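PDB 4C47: inner membrane lipoprotein from Salmonella enterica, which is required for proper surface expression of the autotransporter adhesin SadA and could take a direct part in making that adhesin functionally active. Local coordinates for residues Glu20-Thr23 against Lys24-Leu28; Glu136-Asp139 against Leu140-Lys144; Gly172-Pro175 against Asn176-Lys179. All coordinates share one frame; numbering follows the deposited sequence.

Contact 1. Residues Glu20-Thr23 against Lys24-Leu28; sequences EQET and KINLL
Four backbone hydrogen bonds join Glu20-Thr23 to Lys24-Leu28, each running from an N-H to the carbonyl four residues earlier. Lys24 N to Glu20 O is 3.0 Å, and Ile25 N reaches Gln21 O at 2.9 Å. Asn26 N to Glu22 O and Leu27 N to Thr23 O complete the turn.

Aliphatic carbons pack against these same carbonyls. Ile25 CG1, set beside its own backbone N (chi1 -73°), comes within 3.1 Å of Gln21 O, and Ile25 CD1 continues past that oxygen at 3.5 Å. Lys24 CG lies 3.8 Å from Glu20 O, from where the extended chain carries the amine toward Glu20 and, weakly, toward Glu22 of the second subunit.

Charged ends interact only loosely within the segment. Glu20 OE2 and Lys24 NZ, one helical turn apart, stand 4.7 Å from each other, probably a mild attraction but too long for a salt bridge. Glu20 suits a flank reached by solvent; Lys24 lies at the rim of the interface, packing on Glu29 of the second subunit. The polar end of Glu22 is held by another chain: OE1 accepts a hydrogen bond from Gln21 NE2 of the third subunit.

This turn belongs to helix 8-71, within the predicted coiled coil of the homotrimer. Gln21, Ile25 and Leu28, spaced four and three residues apart, face the core. Gln21 packs on Gln21 of both other subunits, a polar layer in which its NE2 donates to Glu22 OE1 of the second subunit. The aliphatic chains of Ile25 and Leu28 suit the buried face they fill, Ile25 meeting Ile25 of the second subunit. Neighbouring helices of the trimer thus cover this face, well away from the strands of the globular domain.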
# COMPACT_ATOMS: atom_id res chain seq x y z
N GLU A 20 20.66 42.60 -38.83
CA GLU A 20 21.08 41.51 -37.96
C GLU A 20 20.24 41.50 -36.67
O GLU A 20 19.71 40.46 -36.26
CB GLU A 20 22.56 41.65 -37.64
CG GLU A 20 23.29 40.34 -37.40
CD GLU A 20 24.79 40.47 -37.59
OE1 GLU A 20 25.24 41.51 -38.12
OE2 GLU A 20 25.53 39.54 -37.20
N GLN A 21 20.13 42.67 -36.06
CA GLN A 21 19.32 42.84 -34.86
C GLN A 21 17.86 42.47 -35.10
O GLN A 21 17.21 41.91 -34.23
CB GLN A 21 19.41 44.27 -34.33
CG GLN A 21 20.71 44.57 -33.61
CD GLN A 21 20.79 46.00 -33.11
OE1 GLN A 21 20.07 46.88 -33.59
NE2 GLN A 21 21.66 46.24 -32.13
N GLU A 22 17.36 42.77 -36.29
CA GLU A 22 15.99 42.42 -36.64
C GLU A 22 15.83 40.90 -36.63
O GLU A 22 14.85 40.37 -36.10
CB GLU A 22 15.62 42.98 -38.02
CG GLU A 22 14.14 42.90 -38.34
CD GLU A 22 13.31 43.84 -37.48
OE1 GLU A 22 13.84 44.88 -37.05
OE2 GLU A 22 12.13 43.53 -37.24
N THR A 23 16.82 40.21 -37.20
CA THR A 23 16.82 38.75 -37.18
C THR A 23 16.79 38.20 -35.75
O THR A 23 15.93 37.38 -35.40
CB THR A 23 18.04 38.17 -37.93
OG1 THR A 23 17.93 38.46 -39.33
CG2 THR A 23 18.12 36.66 -37.74
N LYS A 24 17.73 38.66 -34.93
CA LYS A 24 17.81 38.20 -33.54
C LYS A 24 16.53 38.46 -32.76
O LYS A 24 16.07 37.61 -31.98
CB LYS A 24 19.03 38.82 -32.84
CG LYS A 24 20.35 38.21 -33.29
CD LYS A 24 21.54 38.97 -32.73
CE LYS A 24 22.84 38.31 -33.16
NZ LYS A 24 24.04 39.10 -32.77
N ILE A 25 15.94 39.64 -32.98
CA ILE A 25 14.68 40.01 -32.34
C ILE A 25 13.55 39.08 -32.75
O ILE A 25 12.81 38.58 -31.89
CB ILE A 25 14.31 41.47 -32.64
CG1 ILE A 25 15.23 42.43 -31.87
CG2 ILE A 25 12.86 41.75 -32.28
CD1 ILE A 25 15.05 43.88 -32.23
N ASN A 26 13.41 38.83 -34.05
CA ASN A 26 12.40 37.89 -34.53
C ASN A 26 12.53 36.51 -33.88
O ASN A 26 11.54 35.91 -33.43
CB ASN A 26 12.44 37.77 -36.06
CG ASN A 26 11.72 38.91 -36.75
OD1 ASN A 26 12.34 39.73 -37.43
ND2 ASN A 26 10.40 38.97 -36.58
N LEU A 27 13.77 36.03 -33.81
CA LEU A 27 14.05 34.76 -33.14
C LEU A 27 13.57 34.79 -31.69
O LEU A 27 12.88 33.87 -31.22
CB LEU A 27 15.54 34.42 -33.21
CG LEU A 27 15.96 33.10 -32.56
CD1 LEU A 27 15.19 31.94 -33.18
CD2 LEU A 27 17.46 32.88 -32.68
N LEU A 28 13.94 35.85 -30.97
CA LEU A 28 13.54 36.01 -29.57
C LEU A 28 12.03 36.00 -29.39
O LEU A 28 11.52 35.41 -28.44
CB LEU A 28 14.14 37.29 -28.98
CG LEU A 28 15.62 37.26 -28.63
CD1 LEU A 28 16.13 38.66 -28.33
CD2 LEU A 28 15.88 36.34 -27.45

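Contact 2. Residues Glu136-Asp139 against Leu140-Lys144; sequences EAKD and LPRWK
The guanidinium of Arg142 lies over the backbone carbonyl of Lys138, its NH2 3.0 Å from Lys138 O and its CZ 3.6 Å from the same oxygen. Because the oxygen sits over a face of the planar group, the N-H bonds do not aim at it, and no hydrogen bond results despite the short distance. The edge is used differently: Asp139 OD1 approaches in the guanidinium plane, making a long salt bridge of 3.6 Å to Arg142 NH2. Carboxylate and guanidinium planes are turned 53° apart, too much for a side-by-side pairing. A bend at chi3 (-113°) folds the arginine back toward the start of its own helix. There, acid before the first turn and arginine within it carry opposite charges that probably attract weakly at this distance, on a surface that tolerates their polarity.

The segment is the entry to helix 140-146, a short helix linking strands 124-130 and 148-153, neighbours in one sheet of the beta-sandwich. Leu140 N donates to Ala137 O at 3.3 Å, from well above the carbonyl plane, and the first four-residue bond, Trp143 N to Asp139 O, is weak. Pro141 fits this first turn, where N-H groups have no carbonyl of an earlier turn to bond and a proline costs nothing; its CD rests 3.8 Å from Lys138 O.

Trp143 starts close by, with CB 3.5 Å from Asp139 O, but its CG is anti to the backbone N (chi1 175°) and the indole leads off the contact. NE1 is hydrogen-bonded to Thr131 O, and the ring meets Tyr180 edge-to-face, tying the helix to the sandwich.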
# COMPACT_ATOMS: atom_id res chain seq x y z
N GLU A 136 -5.50 15.09 17.58
CA GLU A 136 -4.96 15.98 16.56
C GLU A 136 -3.57 15.54 16.11
O GLU A 136 -2.81 14.96 16.88
CB GLU A 136 -4.93 17.42 17.07
CG GLU A 136 -4.71 18.45 15.97
CD GLU A 136 -5.56 19.69 16.16
OE1 GLU A 136 -6.00 19.95 17.30
OE2 GLU A 136 -5.80 20.40 15.16
N ALA A 137 -3.25 15.83 14.85
CA ALA A 137 -2.00 15.40 14.25
C ALA A 137 -0.78 16.16 14.78
O ALA A 137 0.32 15.62 14.83
CB ALA A 137 -2.07 15.52 12.73
N LYS A 138 -0.99 17.42 15.17
CA LYS A 138 0.12 18.26 15.62
C LYS A 138 0.63 17.85 17.00
O LYS A 138 1.72 18.25 17.40
CB LYS A 138 -0.29 19.73 15.62
CG LYS A 138 -1.28 20.10 16.70
CD LYS A 138 -1.69 21.56 16.62
CE LYS A 138 -2.68 21.92 17.72
NZ LYS A 138 -3.21 23.30 17.59
N ASP A 139 -0.15 17.04 17.71
CA ASP A 139 0.21 16.62 19.05
C ASP A 139 0.92 15.27 19.07
O ASP A 139 1.37 14.80 20.12
CB ASP A 139 -1.03 16.56 19.95
CG ASP A 139 -1.72 17.91 20.07
OD1 ASP A 139 -1.05 18.94 19.83
OD2 ASP A 139 -2.92 17.94 20.41
N LEU A 140 1.01 14.64 17.90
CA LEU A 140 1.61 13.30 17.78
C LEU A 140 3.06 13.14 18.26
O LEU A 140 3.34 12.24 19.05
CB LEU A 140 1.44 12.74 16.36
CG LEU A 140 0.09 12.08 16.04
CD1 LEU A 140 0.06 11.53 14.63
CD2 LEU A 140 -0.23 10.99 17.06
N PRO A 141 3.99 14.00 17.79
CA PRO A 141 5.40 13.78 18.16
C PRO A 141 5.68 13.84 19.67
O PRO A 141 6.42 13.01 20.19
CB PRO A 141 6.14 14.91 17.44
CG PRO A 141 5.11 15.95 17.19
CD PRO A 141 3.85 15.19 16.94
N ARG A 142 5.08 14.81 20.34
CA ARG A 142 5.26 14.98 21.78
C ARG A 142 4.74 13.75 22.52
O ARG A 142 5.40 13.21 23.41
CB ARG A 142 4.53 16.23 22.26
CG ARG A 142 4.79 17.46 21.39
CD ARG A 142 4.11 18.70 21.95
NE ARG A 142 3.04 19.19 21.08
CZ ARG A 142 3.22 20.06 20.08
NH1 ARG A 142 4.43 20.54 19.82
NH2 ARG A 142 2.19 20.44 19.35
N TRP A 143 3.54 13.33 22.14
CA TRP A 143 2.90 12.15 22.71
C TRP A 143 3.77 10.91 22.54
O TRP A 143 3.95 10.14 23.48
CB TRP A 143 1.54 11.93 22.05
CG TRP A 143 0.86 10.68 22.48
CD1 TRP A 143 0.30 10.43 23.70
CD2 TRP A 143 0.64 9.50 21.70
NE1 TRP A 143 -0.24 9.17 23.73
CE2 TRP A 143 -0.05 8.57 22.51
CE3 TRP A 143 0.97 9.13 20.39
CZ2 TRP A 143 -0.42 7.31 22.05
CZ3 TRP A 143 0.60 7.88 19.94
CH2 TRP A 143 -0.08 6.98 20.77
N LYS A 144 4.30 10.73 21.33
CA LYS A 144 5.19 9.60 21.05
C LYS A 144 6.43 9.65 21.91
O LYS A 144 6.89 8.62 22.42
CB LYS A 144 5.58 9.58 19.57
CG LYS A 144 4.45 9.21 18.62
CD LYS A 144 4.93 9.14 17.19
CE LYS A 144 5.61 10.44 16.77
NZ LYS A 144 6.05 10.42 15.35

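Contact 3. Residues Gly172-Pro175 against Asn176-Lys179; sequences GVSP and NNLK
Ser174 turns its side chain back over the asparagines that follow. Its CB lies 3.9 Å from Asn177 OD1 and 4.0 Å from Asn176 OD1. One bond further out, OG stands between its own backbone N and carbonyl carbon (chi1 69°), and this brings it to 2.6 Å from Asn177 OD1, while the amide of Asn176 flanks it at greater distance. The short hydroxyl of serine suits the place because it reaches the asparagine amides within the bend, and the two asparagines offer short polar groups on the exposed side.

The backbone carbonyl of the same serine is the hub of the turn. Asn177 N donates to Ser174 O at 2.9 Å, from 54° above the carbonyl plane. Leu178 N makes two weak bonds, one to Ser174 O and one to Pro175 O, sharing a single hydrogen between two acceptors. Pro175 O and Leu178 O are also bridged by a water that donates to both.

Val173 and Leu178 supply the apolar part. Val173 CG1, anti to its backbone N, meets Leu178 CB at 3.8 Å and presses on Leu178 N at 3.4 Å. Both residues are buried, as their branched aliphatic chains suit; Leu178 reaches Ile108 of strand 105-114, and Pro175 packs on Ile99 and Pro101 of strand 91-102.

Backbone angles and bonding define Ser174-Asn177 as a type I beta turn, with Pro175 at its second position, where a fixed phi and no N-H are well accepted. It lies in the loop between strands 164-171 and 180-186, a connection from one sheet of the beta-sandwich to the other.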
# COMPACT_ATOMS: atom_id res chain seq x y z
N GLY A 172 5.53 4.08 35.32
CA GLY A 172 5.49 5.42 34.75
C GLY A 172 4.10 6.01 34.61
O GLY A 172 3.96 7.22 34.50
N VAL A 173 3.08 5.16 34.60
CA VAL A 173 1.70 5.63 34.40
C VAL A 173 0.71 5.02 35.39
O VAL A 173 0.63 3.80 35.54
CB VAL A 173 1.21 5.35 32.97
CG1 VAL A 173 -0.24 5.75 32.82
CG2 VAL A 173 2.07 6.09 31.95
N SER A 174 -0.05 5.88 36.07
CA SER A 174 -1.09 5.45 37.00
C SER A 174 -2.29 4.89 36.23
O SER A 174 -2.52 5.26 35.08
CB SER A 174 -1.53 6.62 37.88
OG SER A 174 -2.24 7.59 37.13
N PRO A 175 -3.07 3.99 36.87
CA PRO A 175 -4.24 3.36 36.25
C PRO A 175 -5.22 4.33 35.60
O PRO A 175 -5.69 4.07 34.49
CB PRO A 175 -4.90 2.64 37.42
CG PRO A 175 -3.76 2.27 38.31
CD PRO A 175 -2.80 3.43 38.22
N ASN A 176 -5.53 5.44 36.27
CA ASN A 176 -6.48 6.41 35.73
C ASN A 176 -5.92 7.22 34.56
O ASN A 176 -6.67 7.87 33.83
CB ASN A 176 -7.00 7.33 36.84
CG ASN A 176 -5.90 7.83 37.75
OD1 ASN A 176 -5.40 7.09 38.60
ND2 ASN A 176 -5.52 9.09 37.59
N ASN A 177 -4.61 7.17 34.37
CA ASN A 177 -3.98 7.83 33.23
C ASN A 177 -3.67 6.84 32.11
O ASN A 177 -3.46 7.23 30.96
CB ASN A 177 -2.69 8.54 33.65
CG ASN A 177 -2.94 9.67 34.62
OD1 ASN A 177 -2.37 9.71 35.71
ND2 ASN A 177 -3.81 10.60 34.23
N LEU A 178 -3.64 5.55 32.45
CA LEU A 178 -3.35 4.50 31.49
C LEU A 178 -4.50 4.31 30.51
O LEU A 178 -5.43 3.55 30.79
CB LEU A 178 -3.04 3.19 32.21
CG LEU A 178 -2.62 2.00 31.35
CD1 LEU A 178 -1.31 2.29 30.64
CD2 LEU A 178 -2.50 0.74 32.19
N LYS A 179 -4.45 5.00 29.38
CA LYS A 179 -5.51 4.88 28.38
C LYS A 179 -4.99 4.47 27.01
O LYS A 179 -5.74 4.49 26.02
CB LYS A 179 -6.31 6.18 28.28
CG LYS A 179 -6.95 6.59 29.60
CD LYS A 179 -7.99 7.67 29.40
CE LYS A 179 -8.55 8.12 30.74
NZ LYS A 179 -8.99 6.97 31.56
O HOH W 1 -6.12 2.06 32.97

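How the contacts relate
All three contacts are local, yet their settings differ. Contact 1 lies on the long helix of the stalk, its centre about 60 Å from that of contact 2 and about 78 Å from that of contact 3, and it alone is touched by other subunits: one face is trimer core, the rest grading from interface rim to solvent. Contacts 2 and 3 both belong to the globular domain, their nearest atoms about 7 Å apart without touching. Contact 2 is a surface helix start with a long ion pair; contact 3 is a partly buried turn, both polar and aliphatic. The unbroken helical bonding of contact 1 contrasts with the irregular helix start of contact 2 and the partly weak turn bonds of contact 3.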